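Local coordinates for protein transcriptional regulator, IclR family (Ruegeria sp. TM1040, PDB 3R4K) that probably binds DNA through an N-terminal winged helix-turn-helix domain and regulates transcription, as other members of the IclR family do, at residues L12-H17 with S25-L30; T37-M42 with V51-G56. All blocks are in the same frame, centred on the assembly; numbering follows the deposited sequence.

Interaction 1: L12-H17 with S25-L30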
ATOM      1  N   LEU A  12       8.682 -16.969   0.857  1.00 34.73           N
ATOM      2  CA  LEU A  12       8.219 -15.631   1.218  1.00 32.68           C
ATOM      3  C   LEU A  12       7.108 -15.659   2.268  1.00 37.63           C
ATOM      4  O   LEU A  12       6.964 -14.680   3.011  1.00 37.14           O
ATOM      5  CB  LEU A  12       7.717 -14.861  -0.023  1.00 30.89           C
ATOM      6  CG  LEU A  12       8.711 -14.568  -1.115  1.00 33.07           C
ATOM      7  CD1 LEU A  12       8.052 -13.814  -2.220  1.00 32.73           C
ATOM      8  CD2 LEU A  12       9.901 -13.782  -0.587  1.00 32.92           C
ATOM      9  N   THR A  13       6.330 -16.766   2.321  1.00 34.53           N
ATOM     10  CA  THR A  13       5.204 -16.925   3.248  1.00 34.92           C
ATOM     11  C   THR A  13       5.669 -17.013   4.718  1.00 39.46           C
ATOM     12  O   THR A  13       4.873 -16.735   5.617  1.00 39.43           O
ATOM     13  CB  THR A  13       4.318 -18.158   2.884  1.00 42.56           C
ATOM     14  OG1 THR A  13       4.969 -19.385   3.243  1.00 41.09           O
ATOM     15  CG2 THR A  13       3.884 -18.184   1.421  1.00 39.40           C
ATOM     16  N   TYR A  14       6.939 -17.382   4.955  1.00 36.45           N
ATOM     17  CA  TYR A  14       7.494 -17.538   6.295  1.00 37.62           C
ATOM     18  C   TYR A  14       7.768 -16.185   6.967  1.00 40.87           C
ATOM     19  O   TYR A  14       7.866 -16.133   8.193  1.00 42.46           O
ATOM     20  CB  TYR A  14       8.747 -18.425   6.257  1.00 39.57           C
ATOM     21  CG  TYR A  14       8.416 -19.825   5.792  1.00 41.27           C
ATOM     22  CD1 TYR A  14       7.565 -20.643   6.533  1.00 44.64           C
ATOM     23  CD2 TYR A  14       8.896 -20.309   4.582  1.00 41.36           C
ATOM     24  CE1 TYR A  14       7.219 -21.916   6.090  1.00 45.57           C
ATOM     25  CE2 TYR A  14       8.570 -21.590   4.137  1.00 43.49           C
ATOM     26  CZ  TYR A  14       7.726 -22.389   4.894  1.00 50.50           C
ATOM     27  OH  TYR A  14       7.383 -23.656   4.484  1.00 52.77           O
ATOM     28  N   PHE A  15       7.867 -15.103   6.174  1.00 34.48           N
ATOM     29  CA  PHE A  15       8.019 -13.746   6.672  1.00 33.03           C
ATOM     30  C   PHE A  15       6.679 -13.257   7.167  1.00 38.09           C
ATOM     31  O   PHE A  15       5.667 -13.462   6.493  1.00 37.13           O
ATOM     32  CB  PHE A  15       8.535 -12.820   5.564  1.00 33.44           C
ATOM     33  CG  PHE A  15       9.978 -13.022   5.214  1.00 35.42           C
ATOM     34  CD1 PHE A  15      10.985 -12.425   5.966  1.00 37.99           C
ATOM     35  CD2 PHE A  15      10.339 -13.799   4.118  1.00 38.21           C
ATOM     36  CE1 PHE A  15      12.324 -12.619   5.642  1.00 38.80           C
ATOM     37  CE2 PHE A  15      11.685 -13.986   3.788  1.00 40.00           C
ATOM     38  CZ  PHE A  15      12.667 -13.402   4.557  1.00 37.88           C
ATOM     39  N   ASN A  16       6.655 -12.627   8.346  1.00 36.24           N
ATOM     40  CA  ASN A  16       5.450 -12.043   8.953  1.00 36.35           C
ATOM     41  C   ASN A  16       5.911 -10.909   9.880  1.00 40.14           C
ATOM     42  O   ASN A  16       7.109 -10.772  10.100  1.00 39.20           O
ATOM     43  CB  ASN A  16       4.582 -13.113   9.676  1.00 37.79           C
ATOM     44  CG  ASN A  16       5.284 -13.913  10.742  1.00 55.54           C
ATOM     45  OD1 ASN A  16       5.597 -13.415  11.815  1.00 53.43           O
ATOM     46  ND2 ASN A  16       5.495 -15.192  10.499  1.00 50.77           N
ATOM     47  N   HIS A  17       5.001 -10.067  10.368  1.00 37.82           N
ATOM     48  CA  HIS A  17       5.365  -8.935  11.224  1.00 39.26           C
ATOM     49  C   HIS A  17       6.145  -9.364  12.478  1.00 47.71           C
ATOM     50  O   HIS A  17       6.859  -8.525  13.026  1.00 49.71           O
ATOM     51  CB  HIS A  17       4.132  -8.102  11.612  1.00 39.71           C
ATOM     52  CG  HIS A  17       3.581  -7.277  10.487  1.00 40.59           C
ATOM     53  ND1 HIS A  17       4.086  -6.025  10.200  1.00 41.56           N
ATOM     54  CD2 HIS A  17       2.598  -7.564   9.605  1.00 41.04           C
ATOM     55  CE1 HIS A  17       3.386  -5.577   9.172  1.00 39.85           C
ATOM     56  NE2 HIS A  17       2.472  -6.466   8.781  1.00 39.78           N
ATOM     57  N   SER A  25      19.728 -20.849   7.614  1.00 49.82           N
ATOM     58  CA  SER A  25      19.553 -22.080   8.381  1.00 52.47           C
ATOM     59  C   SER A  25      18.117 -22.227   8.890  1.00 58.67           C
ATOM     60  O   SER A  25      17.553 -23.314   8.773  1.00 60.78           O
ATOM     61  CB  SER A  25      20.532 -22.123   9.549  1.00 58.10           C
ATOM     62  OG  SER A  25      21.828 -21.728   9.129  1.00 65.44           O
ATOM     63  N   ASP A  26      17.516 -21.142   9.421  1.00 53.98           N
ATOM     64  CA  ASP A  26      16.130 -21.139   9.901  1.00 54.13           C
ATOM     65  C   ASP A  26      15.140 -21.328   8.758  1.00 54.21           C
ATOM     66  O   ASP A  26      14.126 -21.997   8.949  1.00 54.47           O
ATOM     67  CB  ASP A  26      15.820 -19.862  10.674  1.00 56.52           C
ATOM     68  CG  ASP A  26      16.267 -19.979  12.107  1.00 81.07           C
ATOM     69  OD1 ASP A  26      15.528 -20.593  12.906  1.00 84.90           O
ATOM     70  OD2 ASP A  26      17.412 -19.557  12.409  1.00 91.98           O
ATOM     71  N   LEU A  27      15.445 -20.761   7.564  1.00 47.82           N
ATOM     72  CA  LEU A  27      14.627 -20.909   6.354  1.00 45.90           C
ATOM     73  C   LEU A  27      14.650 -22.344   5.875  1.00 50.55           C
ATOM     74  O   LEU A  27      13.639 -22.833   5.393  1.00 50.63           O
ATOM     75  CB  LEU A  27      15.116 -19.991   5.228  1.00 43.54           C
ATOM     76  CG  LEU A  27      14.308 -18.736   4.952  1.00 46.68           C
ATOM     77  CD1 LEU A  27      15.017 -17.859   3.951  1.00 45.57           C
ATOM     78  CD2 LEU A  27      12.889 -19.062   4.488  1.00 47.29           C
ATOM     79  N   THR A  28      15.807 -23.014   6.009  1.00 48.15           N
ATOM     80  CA  THR A  28      16.013 -24.405   5.618  1.00 49.34           C
ATOM     81  C   THR A  28      15.129 -25.294   6.519  1.00 55.43           C
ATOM     82  O   THR A  28      14.443 -26.176   5.999  1.00 56.23           O
ATOM     83  CB  THR A  28      17.531 -24.729   5.667  1.00 58.70           C
ATOM     84  OG1 THR A  28      18.206 -23.949   4.679  1.00 59.43           O
ATOM     85  CG2 THR A  28      17.845 -26.182   5.415  1.00 59.80           C
ATOM     86  N   ARG A  29      15.111 -25.015   7.848  1.00 52.87           N
ATOM     87  CA  ARG A  29      14.330 -25.768   8.840  0.50 55.12           C
ATOM     88  C   ARG A  29      12.832 -25.564   8.672  1.00 58.35           C
ATOM     89  O   ARG A  29      12.070 -26.531   8.757  1.00 60.50           O
ATOM     90  CB  ARG A  29      14.746 -25.389  10.270  0.50 57.50           C
ATOM     91  CG  ARG A  29      16.029 -26.087  10.726  0.50 70.69           C
ATOM     92  CD  ARG A  29      16.389 -25.775  12.172  0.50 76.82           C
ATOM     93  NE  ARG A  29      16.948 -24.433  12.347  0.50 73.12           N
ATOM     94  CZ  ARG A  29      18.221 -24.112  12.127  0.50 77.57           C
ATOM     95  NH1 ARG A  29      19.078 -25.028  11.693  0.50 50.80           N
ATOM     96  NH2 ARG A  29      18.641 -22.871  12.321  0.50 67.88           N
ATOM     97  N   LEU A  30      12.401 -24.304   8.436  1.00 51.44           N
ATOM     98  CA  LEU A  30      10.983 -23.964   8.269  1.00 49.77           C
ATOM     99  C   LEU A  30      10.380 -24.514   6.973  1.00 52.88           C
ATOM    100  O   LEU A  30       9.211 -24.913   6.966  1.00 52.65           O
ATOM    101  CB  LEU A  30      10.776 -22.439   8.288  1.00 47.03           C
ATOM    102  CG  LEU A  30      10.841 -21.724   9.633  1.00 50.98           C
ATOM    103  CD1 LEU A  30      11.127 -20.255   9.437  1.00 48.78           C
ATOM    104  CD2 LEU A  30       9.541 -21.887  10.413  1.00 52.54           C
TER

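Interaction 2: T37-M42 with V51-G56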
ATOM      1  N   THR A  37      19.305 -25.374  -1.981  1.00 42.14           N
ATOM      2  CA  THR A  37      18.083 -25.044  -2.707  1.00 40.74           C
ATOM      3  C   THR A  37      17.587 -23.678  -2.255  1.00 44.59           C
ATOM      4  O   THR A  37      17.317 -22.815  -3.099  1.00 43.68           O
ATOM      5  CB  THR A  37      17.005 -26.120  -2.514  1.00 42.12           C
ATOM      6  OG1 THR A  37      17.487 -27.368  -3.006  1.00 43.72           O
ATOM      7  CG2 THR A  37      15.693 -25.771  -3.223  1.00 37.49           C
ATOM      8  N   VAL A  38      17.486 -23.485  -0.918  1.00 40.81           N
ATOM      9  CA  VAL A  38      17.020 -22.250  -0.276  1.00 38.41           C
ATOM     10  C   VAL A  38      17.918 -21.093  -0.718  1.00 41.65           C
ATOM     11  O   VAL A  38      17.399 -20.075  -1.155  1.00 40.64           O
ATOM     12  CB  VAL A  38      16.915 -22.388   1.275  1.00 42.16           C
ATOM     13  CG1 VAL A  38      16.547 -21.060   1.931  1.00 40.23           C
ATOM     14  CG2 VAL A  38      15.893 -23.460   1.663  1.00 43.66           C
ATOM     15  N   TYR A  39      19.247 -21.284  -0.682  1.00 40.55           N
ATOM     16  CA  TYR A  39      20.208 -20.267  -1.087  1.00 40.15           C
ATOM     17  C   TYR A  39      20.021 -19.846  -2.556  1.00 43.53           C
ATOM     18  O   TYR A  39      20.046 -18.650  -2.849  1.00 41.44           O
ATOM     19  CB  TYR A  39      21.657 -20.745  -0.864  1.00 43.03           C
ATOM     20  CG  TYR A  39      22.666 -19.661  -1.178  1.00 45.67           C
ATOM     21  CD1 TYR A  39      22.824 -18.565  -0.333  1.00 47.68           C
ATOM     22  CD2 TYR A  39      23.417 -19.692  -2.355  1.00 46.53           C
ATOM     23  CE1 TYR A  39      23.720 -17.536  -0.638  1.00 48.54           C
ATOM     24  CE2 TYR A  39      24.321 -18.670  -2.666  1.00 47.29           C
ATOM     25  CZ  TYR A  39      24.471 -17.596  -1.802  1.00 55.67           C
ATOM     26  OH  TYR A  39      25.353 -16.584  -2.100  1.00 59.72           O
ATOM     27  N   ARG A  40      19.845 -20.827  -3.460  1.00 42.45           N
ATOM     28  CA  ARG A  40      19.672 -20.640  -4.902  1.00 43.18           C
ATOM     29  C   ARG A  40      18.403 -19.848  -5.228  1.00 45.82           C
ATOM     30  O   ARG A  40      18.437 -18.944  -6.068  1.00 46.54           O
ATOM     31  CB  ARG A  40      19.613 -22.003  -5.595  1.00 46.94           C
ATOM     32  CG  ARG A  40      20.555 -22.137  -6.778  1.00 62.58           C
ATOM     33  CD  ARG A  40      20.436 -23.501  -7.449  1.00 79.55           C
ATOM     34  NE  ARG A  40      21.026 -24.598  -6.665  1.00 88.50           N
ATOM     35  CZ  ARG A  40      20.332 -25.594  -6.114  1.00 99.41           C
ATOM     36  NH1 ARG A  40      19.008 -25.643  -6.242  1.00 88.21           N
ATOM     37  NH2 ARG A  40      20.955 -26.550  -5.437  1.00 79.38           N
ATOM     38  N   LEU A  41      17.297 -20.202  -4.562  1.00 39.23           N
ATOM     39  CA  LEU A  41      15.986 -19.590  -4.722  1.00 37.25           C
ATOM     40  C   LEU A  41      15.966 -18.178  -4.132  1.00 37.06           C
ATOM     41  O   LEU A  41      15.391 -17.271  -4.747  1.00 36.79           O
ATOM     42  CB  LEU A  41      14.899 -20.467  -4.058  1.00 37.74           C
ATOM     43  CG  LEU A  41      14.608 -21.835  -4.694  1.00 43.26           C
ATOM     44  CD1 LEU A  41      13.555 -22.593  -3.902  1.00 44.31           C
ATOM     45  CD2 LEU A  41      14.147 -21.701  -6.132  1.00 44.80           C
HETATM   46  N   MSE A  42      16.599 -17.982  -2.948  1.00 28.98           N
HETATM   47  CA  MSE A  42      16.644 -16.659  -2.309  1.00 25.48           C
HETATM   48  C   MSE A  42      17.535 -15.683  -3.110  1.00 33.36           C
HETATM   49  O   MSE A  42      17.251 -14.485  -3.130  1.00 32.53           O
HETATM   50  CB  MSE A  42      17.091 -16.745  -0.849  1.00 25.03           C
HETATM   51  CG  MSE A  42      16.066 -17.425   0.055  1.00 28.28           C
HETATM   52 SE   MSE A  42      14.353 -16.546   0.169  0.75 29.97          SE
HETATM   53  CE  MSE A  42      14.888 -15.210   1.393  1.00 26.87           C
ATOM     54  N   VAL A  51      13.740 -10.012  -2.254  1.00 36.65           N
ATOM     55  CA  VAL A  51      14.404 -10.224  -0.973  1.00 36.44           C
ATOM     56  C   VAL A  51      15.766  -9.504  -1.004  1.00 42.49           C
ATOM     57  O   VAL A  51      16.268  -9.158  -2.077  1.00 40.27           O
ATOM     58  CB  VAL A  51      14.535 -11.718  -0.520  1.00 39.13           C
ATOM     59  CG1 VAL A  51      13.253 -12.501  -0.729  1.00 38.00           C
ATOM     60  CG2 VAL A  51      15.724 -12.430  -1.163  1.00 39.01           C
ATOM     61  N   GLU A  52      16.349  -9.255   0.173  1.00 42.89           N
ATOM     62  CA  GLU A  52      17.692  -8.686   0.248  1.00 44.38           C
ATOM     63  C   GLU A  52      18.427  -9.246   1.463  1.00 50.44           C
ATOM     64  O   GLU A  52      17.790  -9.664   2.433  1.00 49.52           O
ATOM     65  CB  GLU A  52      17.708  -7.147   0.208  1.00 46.21           C
ATOM     66  CG  GLU A  52      17.081  -6.418   1.375  1.00 57.04           C
ATOM     67  CD  GLU A  52      17.230  -4.913   1.285  1.00 74.51           C
ATOM     68  OE1 GLU A  52      17.304  -4.374   0.157  1.00 83.94           O
ATOM     69  OE2 GLU A  52      17.259  -4.265   2.354  1.00 57.83           O
ATOM     70  N   GLN A  53      19.760  -9.316   1.367  1.00 49.61           N
ATOM     71  CA  GLN A  53      20.609  -9.807   2.450  1.00 50.94           C
ATOM     72  C   GLN A  53      20.799  -8.689   3.437  1.00 58.12           C
ATOM     73  O   GLN A  53      21.016  -7.551   3.017  1.00 58.27           O
ATOM     74  CB  GLN A  53      21.960 -10.307   1.920  1.00 52.58           C
ATOM     75  CG  GLN A  53      21.876 -11.642   1.177  1.00 77.83           C
ATOM     76  CD  GLN A  53      23.213 -12.168   0.686  1.00 98.86           C
ATOM     77  OE1 GLN A  53      24.288 -11.749   1.134  1.00 97.06           O
ATOM     78  NE2 GLN A  53      23.172 -13.138  -0.222  1.00 85.63           N
ATOM     79  N   VAL A  54      20.671  -8.986   4.747  1.00 57.64           N
ATOM     80  CA  VAL A  54      20.862  -7.980   5.801  1.00 59.66           C
ATOM     81  C   VAL A  54      22.388  -7.926   6.101  1.00 67.69           C
ATOM     82  O   VAL A  54      23.033  -8.976   6.126  1.00 66.95           O
ATOM     83  CB  VAL A  54      19.946  -8.192   7.055  1.00 63.45           C
ATOM     84  CG1 VAL A  54      18.774  -9.118   6.754  1.00 61.46           C
ATOM     85  CG2 VAL A  54      20.709  -8.661   8.293  1.00 64.85           C
ATOM     86  N   GLU A  55      22.961  -6.704   6.249  1.00 68.54           N
ATOM     87  CA  GLU A  55      24.399  -6.436   6.479  1.00 71.52           C
ATOM     88  C   GLU A  55      25.088  -7.502   7.351  1.00 79.51           C
ATOM     89  O   GLU A  55      26.104  -8.070   6.935  1.00 79.09           O
ATOM     90  CB  GLU A  55      24.623  -5.043   7.101  1.00 74.86           C
ATOM     91  N   GLY A  56      24.507  -7.777   8.519  1.00 79.32           N
ATOM     92  CA  GLY A  56      25.017  -8.773   9.454  1.00 81.02           C
ATOM     93  C   GLY A  56      24.579 -10.191   9.136  1.00 85.34           C
ATOM     94  O   GLY A  56      23.383 -10.503   9.174  1.00 84.32           O
TER

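Interaction 1: L12-H17 with S25-L30
Tyr14 carries this contact from the side of residues 12-17, and Leu27 and Leu30 receive it on helix 24-31. The first interaction is a CH-pi contact. CB of Leu30 stands over one face of the Tyr14 ring, 4.2 Å from the ring centroid. The direction is 16° off the ring normal, and CB lies toward the rim, with Tyr14 CD1 as its nearest ring atom. The opposite face of the ring is taken by the neighbouring side chain, since Thr13 OG1 sits above its centre. The ring thus lies between Leu30 and Thr13 of its own turn. Tyr14 has CG beside the backbone N and anti to the carbonyl carbon (chi1 -63°), which sends the ring out from the turn to the helix.

The second kind is apolar. Tyr14 CD2 meets Leu27 CD2 at 4.2 Å, at an oblique approach. Leu27 is buried and also touches Val38 of helix 35-47 and Ile22 of strand 21-23.

These elements belong to the IclR-type winged helix-turn-helix domain. Residues 12-15 form a type I beta turn just after helix 4-12, and helix 24-31 is the first helix of the helix-turn-helix. Tyr14 lays the turn that follows helix 4-12 against helix 24-31.

The polar part lies at the far end of the tyrosine. Its OH comes within 3.3 Å of Leu30 O. With an alanine here the ring and its hydroxyl are gone, which would probably leave Leu30 CB without its aromatic face and open a gap beside Leu27.

The turn is bonded to the second subunit. Arg68 of the second subunit donates hydrogen bonds to Leu12 O and Phe15 O. Phe15 also packs on Leu72 of that subunit.

Interaction 2: T37-M42 with V51-G56
The Tyr39 ring and the Gln53 amide are the flat groups that approach each other here. Gln53 NE2 reaches the ring obliquely, at 4.5 Å from Tyr39 CE1, so this is a loose meeting on the exposed side of the contact. Tyr39 has CG anti to the backbone N (chi1 -176°), which turns the ring off the helix toward the wing. Both side chains also touch Tyr60 of strand 59-62. Gln53 NE2 makes a weak hydrogen bond to Gln46 OE1.

The setting is a winged helix-turn-helix domain. Helix 35-47 holds the place of the recognition helix, and strands 51-54 and 59-62 belong to the antiparallel wing that follows it. As in related regulators, this helix probably enters the major groove of DNA. The contact packs the first wing strand against the helix.

The inner part is apolar. Met42 is a selenomethionine, and its chain is bent at chi2 and chi3 (-61° and -79°). The bends carry the terminal methyl CE to the strand, where it meets Val51 CG1 at 3.8 Å and CG2 at 3.9 Å. The two side chains cross at about a right angle, and CE rests against both branches of the valine. Met42 also touches Tyr60, while Val51 touches Leu12 of helix 4-12. The pair therefore sits where helix 4-12, helix 35-47 and the wing come together.

The next strand residue, Glu52, points away from the helix. Its OE2 forms salt bridges with Arg61 and with Arg73 of the second subunit.

One branch of Val51 also meets the helix backbone: CG2 lies 3.2 Å from Met42 O.

Overall arrangement
Both contacts lie in the N-terminal DNA-binding domain, with centres about 11 Å apart. Interaction 2 has a buried pair, Met42 and Val51, and a separate exposed pair, Tyr39 and Gln53. In interaction 1 one ring spans from buried Leu27 to exposed Leu30. The two share one apolar core: Leu12 CD2 touches Val51 CG1 at 3.6 Å, and Leu27 CD1 touches Met42 CE at 3.7 Å. Interaction 1 joins helix 24-31 to the turn after helix 4-12. Interaction 2 joins helix 35-47 to the wing. Interaction 1 is led by an aromatic face against a helix. Interaction 2 is led by the terminal methyl of a selenomethionine on the two branches of a valine. Both reach the second subunit.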